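Local coordinates for methylated RNA-binding protein 1 (Saccharomyces cerevisiae S288c, PDB 4RCM) that reads N6-methyladenosine in RNA through its YTH domain and lowers the stability of PHO4 mRNA by binding its 3'-UTR, at residues A[4-9]-A[156-161]; A[18-23]-A[71-76]; A[128-133]-A[137-142]. One frame throughout, in Å; residues are numbered along the deposited sequence.

Interaction 1: A[4-9]-A[156-161]; sequences AIIPPW and SDIFSF
Ile158 reaches across to the N-terminal segment and divides its outer end between two partners there. Its CD1 lies 3.6 Å from Ala4 CB and 3.5 Å from Ile6 CD1, so one methyl serves both residues. The two isoleucines run slantwise to each other and meet only through these terminal methyls, whereas Ala4 comes close enough to touch the shaft as well, with its CB 3.8 Å from Ile158 CG1. The reach follows from the first torsion of Ile158, which sets CG1 anti to the backbone N (chi1 -174°) and, with an extended chi2, carries CD1 toward Ala4 and Ile6.

Ser160 also touches Ala4: Ser160 CB stands 4.0 Å from Ala4 CB, and its hydroxyl is used locally, bonded to the backbone N of Leu162. Between the segments the contact is therefore purely van der Waals.

The backbones are fixed by a third element, since Ile5 bonds to Val109 and Phe159 to Asp111, both on strand 102-112. The arrangement thus brings both irregular terminal segments of this YTH construct together on one strand of the main sheet, away from the m6A site, with the nearest atom about 13 Å from the bound RNA.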
# COMPACT_ATOMS: atom_id res chain seq x y z
N ALA A 4 5.54 6.68 14.75
CA ALA A 4 5.11 5.56 13.94
C ALA A 4 3.73 5.05 14.38
O ALA A 4 3.35 5.17 15.55
CB ALA A 4 6.15 4.45 14.02
N ILE A 5 2.95 4.49 13.45
CA ILE A 5 1.62 3.96 13.80
C ILE A 5 1.61 2.46 13.57
O ILE A 5 1.82 2.01 12.47
CB ILE A 5 0.50 4.65 13.00
CG1 ILE A 5 0.46 6.14 13.34
CG2 ILE A 5 -0.84 4.01 13.31
CD1 ILE A 5 -0.30 6.98 12.36
N ILE A 6 1.41 1.69 14.63
CA ILE A 6 1.19 0.26 14.55
C ILE A 6 -0.02 -0.05 15.41
O ILE A 6 -0.05 0.28 16.63
CB ILE A 6 2.34 -0.56 15.13
CG1 ILE A 6 3.59 -0.44 14.27
CG2 ILE A 6 1.93 -2.02 15.22
CD1 ILE A 6 4.86 -0.83 15.01
N PRO A 7 -1.04 -0.64 14.82
CA PRO A 7 -2.25 -0.85 15.59
C PRO A 7 -2.12 -2.08 16.50
O PRO A 7 -1.36 -2.99 16.18
CB PRO A 7 -3.31 -1.09 14.51
CG PRO A 7 -2.56 -1.72 13.43
CD PRO A 7 -1.16 -1.23 13.48
N PRO A 8 -2.85 -2.08 17.62
CA PRO A 8 -2.77 -3.18 18.55
C PRO A 8 -3.45 -4.44 18.01
O PRO A 8 -3.06 -5.53 18.40
CB PRO A 8 -3.50 -2.64 19.78
CG PRO A 8 -4.56 -1.71 19.23
CD PRO A 8 -3.85 -1.07 18.05
N TRP A 9 -4.43 -4.28 17.11
CA TRP A 9 -5.11 -5.42 16.49
C TRP A 9 -5.27 -5.15 14.99
O TRP A 9 -5.65 -4.08 14.61
CB TRP A 9 -6.50 -5.57 17.14
CG TRP A 9 -7.29 -6.70 16.65
CD1 TRP A 9 -8.32 -6.65 15.75
CD2 TRP A 9 -7.16 -8.07 17.04
NE1 TRP A 9 -8.83 -7.90 15.55
CE2 TRP A 9 -8.14 -8.80 16.33
CE3 TRP A 9 -6.28 -8.76 17.90
CZ2 TRP A 9 -8.29 -10.18 16.46
CZ3 TRP A 9 -6.43 -10.13 18.03
CH2 TRP A 9 -7.42 -10.83 17.31
N SER A 156 13.07 -1.64 18.00
CA SER A 156 13.59 -0.54 18.79
C SER A 156 14.10 0.64 17.93
O SER A 156 14.11 1.79 18.38
CB SER A 156 14.65 -1.03 19.77
OG SER A 156 15.63 -1.83 19.14
N ASP A 157 14.49 0.34 16.68
CA ASP A 157 14.95 1.36 15.71
C ASP A 157 13.80 1.95 14.85
O ASP A 157 14.07 2.62 13.85
CB ASP A 157 16.03 0.74 14.76
CG ASP A 157 15.53 -0.52 14.01
OD1 ASP A 157 14.33 -0.87 14.11
OD2 ASP A 157 16.34 -1.17 13.31
N ILE A 158 12.55 1.72 15.22
CA ILE A 158 11.45 2.05 14.30
C ILE A 158 11.46 3.52 13.88
O ILE A 158 11.65 4.38 14.70
CB ILE A 158 10.07 1.70 14.90
CG1 ILE A 158 8.97 1.91 13.86
CG2 ILE A 158 9.79 2.56 16.13
CD1 ILE A 158 7.68 1.16 14.21
N PHE A 159 11.23 3.76 12.58
CA PHE A 159 11.22 5.10 11.99
C PHE A 159 10.03 5.22 11.06
O PHE A 159 9.66 4.25 10.38
CB PHE A 159 12.52 5.39 11.18
CG PHE A 159 12.66 6.82 10.74
CD1 PHE A 159 13.10 7.81 11.63
CD2 PHE A 159 12.32 7.21 9.43
CE1 PHE A 159 13.21 9.15 11.23
CE2 PHE A 159 12.43 8.55 9.02
CZ PHE A 159 12.86 9.52 9.92
N SER A 160 9.48 6.42 11.00
CA SER A 160 8.40 6.70 10.03
C SER A 160 8.49 8.05 9.31
O SER A 160 9.23 8.97 9.72
CB SER A 160 7.04 6.59 10.73
OG SER A 160 6.63 7.76 11.40
N PHE A 161 7.70 8.19 8.24
CA PHE A 161 7.61 9.47 7.55
C PHE A 161 6.79 10.51 8.34
O PHE A 161 6.57 11.62 7.84
CB PHE A 161 7.04 9.30 6.13
CG PHE A 161 5.55 8.93 6.04
CD1 PHE A 161 4.54 9.80 6.45
CD2 PHE A 161 5.15 7.72 5.44
CE1 PHE A 161 3.20 9.45 6.32
CE2 PHE A 161 3.82 7.38 5.32
CZ PHE A 161 2.84 8.24 5.78

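Interaction 2: A[18-23]-A[71-76]; sequences FFVIKS and GRFCGV. With nucleotides of chain C.
Phe73 meets two residues of strand 17-23 with different parts of its ring. Val20 comes to the edge, near the ring plane, with CG2 4.4 Å from Phe73 CE2. On the CE1 side the ammonium of Lys22 approaches obliquely, its NZ 4.4 Å from Phe73 CE1. Both approaches are loose; strand 61-67 runs between the two strands in the sheet.

The lysine gets there by folding. Its chain bends at chi2 (-61°) and again at chi3 (-65°), which turns NZ toward Phe73 and lets it bond to Ser66 OG of strand 61-67. Ser66 OG is also bonded to Arg72 O, so this one hydroxyl links the lysine to segment 71-76.

At its root the same lysine borders the methylated nucleotide 6MZ3 of chain C: Lys22 CB is 3.5 Å from its O2', and Lys22 O lies 3.1 Å from its C2'. Ser23 borders the base, with CA 3.8 Å from N3 and OG 3.9 Å from C2 of 6MZ3 of chain C; Ser23 OG is also bonded to Ser25 O. The buried ammonium, hydrogen-bonded to Ser66 near an aromatic ring, probably keeps Lys22 folded while its CB and carbonyl O face the N6-methyladenosine nucleotide.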
# COMPACT_ATOMS: atom_id res chain seq x y z
N PHE A 18 -3.51 -8.45 -1.64
CA PHE A 18 -2.38 -7.54 -1.36
C PHE A 18 -1.78 -7.06 -2.67
O PHE A 18 -1.44 -7.87 -3.53
CB PHE A 18 -1.27 -8.26 -0.59
CG PHE A 18 -1.69 -8.74 0.76
CD1 PHE A 18 -1.57 -7.93 1.86
CD2 PHE A 18 -2.19 -10.03 0.92
CE1 PHE A 18 -1.99 -8.36 3.09
CE2 PHE A 18 -2.57 -10.48 2.17
CZ PHE A 18 -2.45 -9.65 3.27
N PHE A 19 -1.58 -5.75 -2.78
CA PHE A 19 -0.91 -5.15 -3.94
C PHE A 19 0.12 -4.17 -3.50
O PHE A 19 -0.03 -3.52 -2.46
CB PHE A 19 -1.89 -4.38 -4.80
CG PHE A 19 -3.02 -5.21 -5.29
CD1 PHE A 19 -4.17 -5.34 -4.53
CD2 PHE A 19 -2.94 -5.85 -6.51
CE1 PHE A 19 -5.22 -6.12 -4.96
CE2 PHE A 19 -3.99 -6.61 -6.96
CZ PHE A 19 -5.14 -6.74 -6.19
N VAL A 20 1.17 -4.02 -4.31
CA VAL A 20 2.16 -2.98 -4.09
C VAL A 20 1.67 -1.69 -4.74
O VAL A 20 1.05 -1.74 -5.80
CB VAL A 20 3.56 -3.35 -4.64
CG1 VAL A 20 4.47 -2.14 -4.77
CG2 VAL A 20 4.20 -4.38 -3.74
N ILE A 21 1.98 -0.55 -4.11
CA ILE A 21 1.72 0.81 -4.70
C ILE A 21 3.09 1.45 -4.83
O ILE A 21 3.86 1.48 -3.85
CB ILE A 21 0.79 1.71 -3.84
CG1 ILE A 21 -0.60 1.11 -3.70
CG2 ILE A 21 0.66 3.13 -4.44
CD1 ILE A 21 -1.42 1.02 -4.97
N LYS A 22 3.44 1.92 -6.04
CA LYS A 22 4.73 2.64 -6.22
C LYS A 22 4.36 4.08 -6.50
O LYS A 22 3.60 4.38 -7.47
CB LYS A 22 5.56 2.09 -7.39
CG LYS A 22 5.95 0.63 -7.31
CD LYS A 22 6.81 0.32 -6.09
CE LYS A 22 8.18 1.00 -6.10
NZ LYS A 22 9.08 0.49 -5.01
N SER A 23 4.79 4.94 -5.62
CA SER A 23 4.55 6.37 -5.76
C SER A 23 5.80 7.06 -6.28
O SER A 23 6.93 6.73 -5.85
CB SER A 23 4.19 6.97 -4.39
OG SER A 23 4.20 8.38 -4.46
N GLY A 71 13.19 3.22 -3.09
CA GLY A 71 12.73 1.92 -2.65
C GLY A 71 12.31 1.94 -1.21
O GLY A 71 12.38 0.92 -0.52
N ARG A 72 11.87 3.10 -0.72
CA ARG A 72 11.38 3.19 0.62
C ARG A 72 10.02 2.49 0.71
O ARG A 72 9.11 2.82 -0.05
CB ARG A 72 11.29 4.65 1.00
CG ARG A 72 11.61 4.94 2.44
CD ARG A 72 11.14 6.36 2.73
NE ARG A 72 10.72 6.54 4.10
CZ ARG A 72 10.73 7.72 4.70
NH1 ARG A 72 10.36 7.83 5.96
NH2 ARG A 72 11.12 8.79 4.02
N PHE A 73 9.88 1.50 1.59
CA PHE A 73 8.56 0.89 1.84
C PHE A 73 8.11 1.59 3.08
O PHE A 73 8.74 1.42 4.10
CB PHE A 73 8.60 -0.65 2.01
CG PHE A 73 8.47 -1.41 0.68
CD1 PHE A 73 9.53 -1.44 -0.23
CD2 PHE A 73 7.27 -2.07 0.34
CE1 PHE A 73 9.39 -2.12 -1.46
CE2 PHE A 73 7.15 -2.75 -0.88
CZ PHE A 73 8.20 -2.77 -1.77
N CYS A 74 7.06 2.43 2.99
CA CYS A 74 6.75 3.31 4.12
C CYS A 74 5.39 3.14 4.90
O CYS A 74 5.11 3.88 5.84
CB CYS A 74 6.99 4.75 3.73
SG CYS A 74 6.35 5.25 2.17
N GLY A 75 4.58 2.15 4.53
CA GLY A 75 3.47 1.75 5.39
C GLY A 75 2.42 1.01 4.60
O GLY A 75 2.64 0.65 3.46
N VAL A 76 1.31 0.74 5.27
CA VAL A 76 0.25 -0.14 4.68
C VAL A 76 -1.07 0.57 4.79
O VAL A 76 -1.42 1.06 5.81
CB VAL A 76 0.22 -1.49 5.40
CG1 VAL A 76 -0.66 -2.47 4.66
CG2 VAL A 76 1.65 -2.08 5.56
C2 6MZ C 3 2.62 9.34 -7.88
C4 6MZ C 3 2.20 7.31 -9.02
C5 6MZ C 3 0.78 7.39 -8.65
N9 6MZ C 3 2.34 6.18 -9.73
N3 6MZ C 3 3.07 8.31 -8.61
N1 6MZ C 3 1.33 9.48 -7.51
C6 6MZ C 3 0.38 8.58 -7.84
N6 6MZ C 3 -0.92 8.74 -7.50
C9 6MZ C 3 -1.43 9.95 -6.91
N7 6MZ C 3 0.16 6.30 -9.19
C8 6MZ C 3 1.13 5.58 -9.84
O5' 6MZ C 3 3.33 4.36 -14.90
C5' 6MZ C 3 2.91 5.24 -13.82
C4' 6MZ C 3 3.93 5.22 -12.67
O4' 6MZ C 3 3.63 6.26 -11.71
C1' 6MZ C 3 3.67 5.77 -10.35
C2' 6MZ C 3 4.08 4.29 -10.49
O2' 6MZ C 3 5.51 4.10 -10.30
C3' 6MZ C 3 3.98 3.88 -11.92
O3' 6MZ C 3 5.17 3.07 -12.15

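Interaction 3: A[128-133]-A[137-142]; sequences KPITHS and QEIPYS
Apolar contact joins Ile130 to Ile139, whose side chains cross at about a right angle. A single methyl of Ile139 rests against the outer end of its partner: Ile139 CD1 is 3.8 Å from Ile130 CD1 and equally near Ile130 CG1. Ile130 CG1 is anti to the backbone N (chi1 -165°), which carries its CD1 out to this meeting. Ile122 also touches Ile139, and Val20 and Leu117 touch Ile130, so the pair belongs to a larger apolar cluster.

A second, partly aliphatic contact lies nearer the turn. Ser133 CB packs against the first two carbons of Gln137, 3.7 Å from Gln137 CB, and the chain of Gln137 bends at chi2 just beyond them.

Within the two segments, hydrogen bonds centre on the 3-10 turn 130-132. Ser133 OG donates to Ile130 O over 2.7 Å, the donor tilted 21° from the carbonyl plane, and Ser133 N donates to the same oxygen at 3.0 Å.

The contact joins this turn, which follows strand 128-129, to strand 138-139, bonded to strand 17-23 at an edge of the YTH domain's main sheet. Local hydrogen bonds satisfy the buried serine hydroxyl and fix the turn's shape, whereas contact with 137-142 rests on hydrocarbon surfaces at ordinary van der Waals distance.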
# COMPACT_ATOMS: atom_id res chain seq x y z
N LYS A 128 11.00 -12.48 -8.83
CA LYS A 128 11.85 -11.38 -8.32
C LYS A 128 11.50 -10.99 -6.87
O LYS A 128 10.37 -11.23 -6.40
CB LYS A 128 11.68 -10.15 -9.23
CG LYS A 128 12.23 -10.33 -10.65
CD LYS A 128 11.34 -9.60 -11.65
CE LYS A 128 11.99 -9.44 -13.02
NZ LYS A 128 13.09 -8.44 -13.00
N PRO A 129 12.44 -10.39 -6.15
CA PRO A 129 12.06 -9.86 -4.86
C PRO A 129 10.94 -8.81 -4.96
O PRO A 129 10.76 -8.18 -6.02
CB PRO A 129 13.32 -9.18 -4.39
CG PRO A 129 14.42 -9.90 -5.10
CD PRO A 129 13.87 -10.24 -6.43
N ILE A 130 10.23 -8.63 -3.84
CA ILE A 130 9.15 -7.66 -3.77
C ILE A 130 9.59 -6.21 -4.08
O ILE A 130 8.83 -5.41 -4.63
CB ILE A 130 8.39 -7.73 -2.41
CG1 ILE A 130 7.05 -6.99 -2.52
CG2 ILE A 130 9.24 -7.19 -1.29
CD1 ILE A 130 6.18 -7.15 -1.29
N THR A 131 10.81 -5.89 -3.75
CA THR A 131 11.38 -4.58 -4.07
C THR A 131 11.47 -4.24 -5.58
O THR A 131 11.67 -3.06 -5.95
CB THR A 131 12.78 -4.49 -3.48
OG1 THR A 131 13.51 -5.67 -3.86
CG2 THR A 131 12.71 -4.42 -1.96
N HIS A 132 11.32 -5.26 -6.45
CA HIS A 132 11.25 -5.07 -7.91
C HIS A 132 9.84 -4.93 -8.48
O HIS A 132 9.67 -4.81 -9.72
CB HIS A 132 11.92 -6.26 -8.61
CG HIS A 132 13.39 -6.36 -8.37
ND1 HIS A 132 14.28 -6.57 -9.38
CD2 HIS A 132 14.12 -6.25 -7.24
CE1 HIS A 132 15.51 -6.61 -8.89
NE2 HIS A 132 15.44 -6.41 -7.59
N SER A 133 8.82 -4.93 -7.62
CA SER A 133 7.46 -4.88 -8.08
C SER A 133 7.17 -3.53 -8.70
O SER A 133 7.65 -2.49 -8.24
CB SER A 133 6.47 -5.11 -6.91
OG SER A 133 6.82 -6.27 -6.20
N GLN A 137 1.27 -4.44 -8.59
CA GLN A 137 1.67 -5.83 -8.64
C GLN A 137 0.96 -6.56 -7.50
O GLN A 137 1.09 -6.15 -6.33
CB GLN A 137 3.20 -5.92 -8.42
CG GLN A 137 3.73 -7.29 -8.11
CD GLN A 137 3.47 -8.29 -9.22
OE1 GLN A 137 2.88 -9.36 -8.99
NE2 GLN A 137 3.92 -7.96 -10.42
N GLU A 138 0.24 -7.63 -7.83
CA GLU A 138 -0.42 -8.45 -6.77
C GLU A 138 0.54 -9.35 -6.02
O GLU A 138 1.42 -9.98 -6.61
CB GLU A 138 -1.56 -9.30 -7.28
CG GLU A 138 -2.26 -10.07 -6.15
CD GLU A 138 -3.67 -10.49 -6.46
OE1 GLU A 138 -4.13 -10.34 -7.60
OE2 GLU A 138 -4.35 -10.97 -5.54
N ILE A 139 0.32 -9.43 -4.71
CA ILE A 139 1.16 -10.19 -3.82
C ILE A 139 0.32 -11.33 -3.16
O ILE A 139 -0.67 -11.08 -2.48
CB ILE A 139 1.75 -9.31 -2.71
CG1 ILE A 139 2.54 -8.09 -3.26
CG2 ILE A 139 2.60 -10.15 -1.77
CD1 ILE A 139 3.83 -8.41 -4.02
N PRO A 140 0.72 -12.59 -3.38
CA PRO A 140 -0.07 -13.72 -2.83
C PRO A 140 -0.38 -13.57 -1.33
O PRO A 140 0.46 -13.14 -0.58
CB PRO A 140 0.86 -14.94 -3.01
CG PRO A 140 1.88 -14.54 -4.02
CD PRO A 140 2.07 -13.04 -3.82
N TYR A 141 -1.55 -14.03 -0.90
CA TYR A 141 -1.99 -13.86 0.48
C TYR A 141 -0.93 -14.20 1.52
O TYR A 141 -0.56 -13.36 2.38
CB TYR A 141 -3.24 -14.72 0.68
CG TYR A 141 -3.84 -14.63 2.03
CD1 TYR A 141 -4.65 -13.55 2.41
CD2 TYR A 141 -3.61 -15.63 2.95
CE1 TYR A 141 -5.21 -13.50 3.70
CE2 TYR A 141 -4.17 -15.60 4.22
CZ TYR A 141 -4.96 -14.55 4.60
OH TYR A 141 -5.42 -14.57 5.89
N SER A 142 -0.41 -15.42 1.43
CA SER A 142 0.55 -15.87 2.45
C SER A 142 1.81 -15.00 2.58
O SER A 142 2.25 -14.74 3.72
CB SER A 142 0.91 -17.36 2.29
OG SER A 142 1.48 -17.64 1.04

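Overall arrangement
From the N terminus, segment 4-9 meets 156-161, near the end of the chain, so interaction 1 closes a loop of almost the whole chain. The other two contacts lie within that loop, one after the other. Interaction 2 joins strand 17-23 to strand 72-79 across the main sheet; interaction 3 then closes a short turn between 128-133 and 137-142. Interactions 2 and 3 share the sheet, because strand 138-139 pairs with strand 17-23, and their centres are 10 Å apart. Interaction 1 touches interaction 2 where Phe159 and Phe161 pack on Arg72, but its nearest atoms stay about 12 Å from interaction 3.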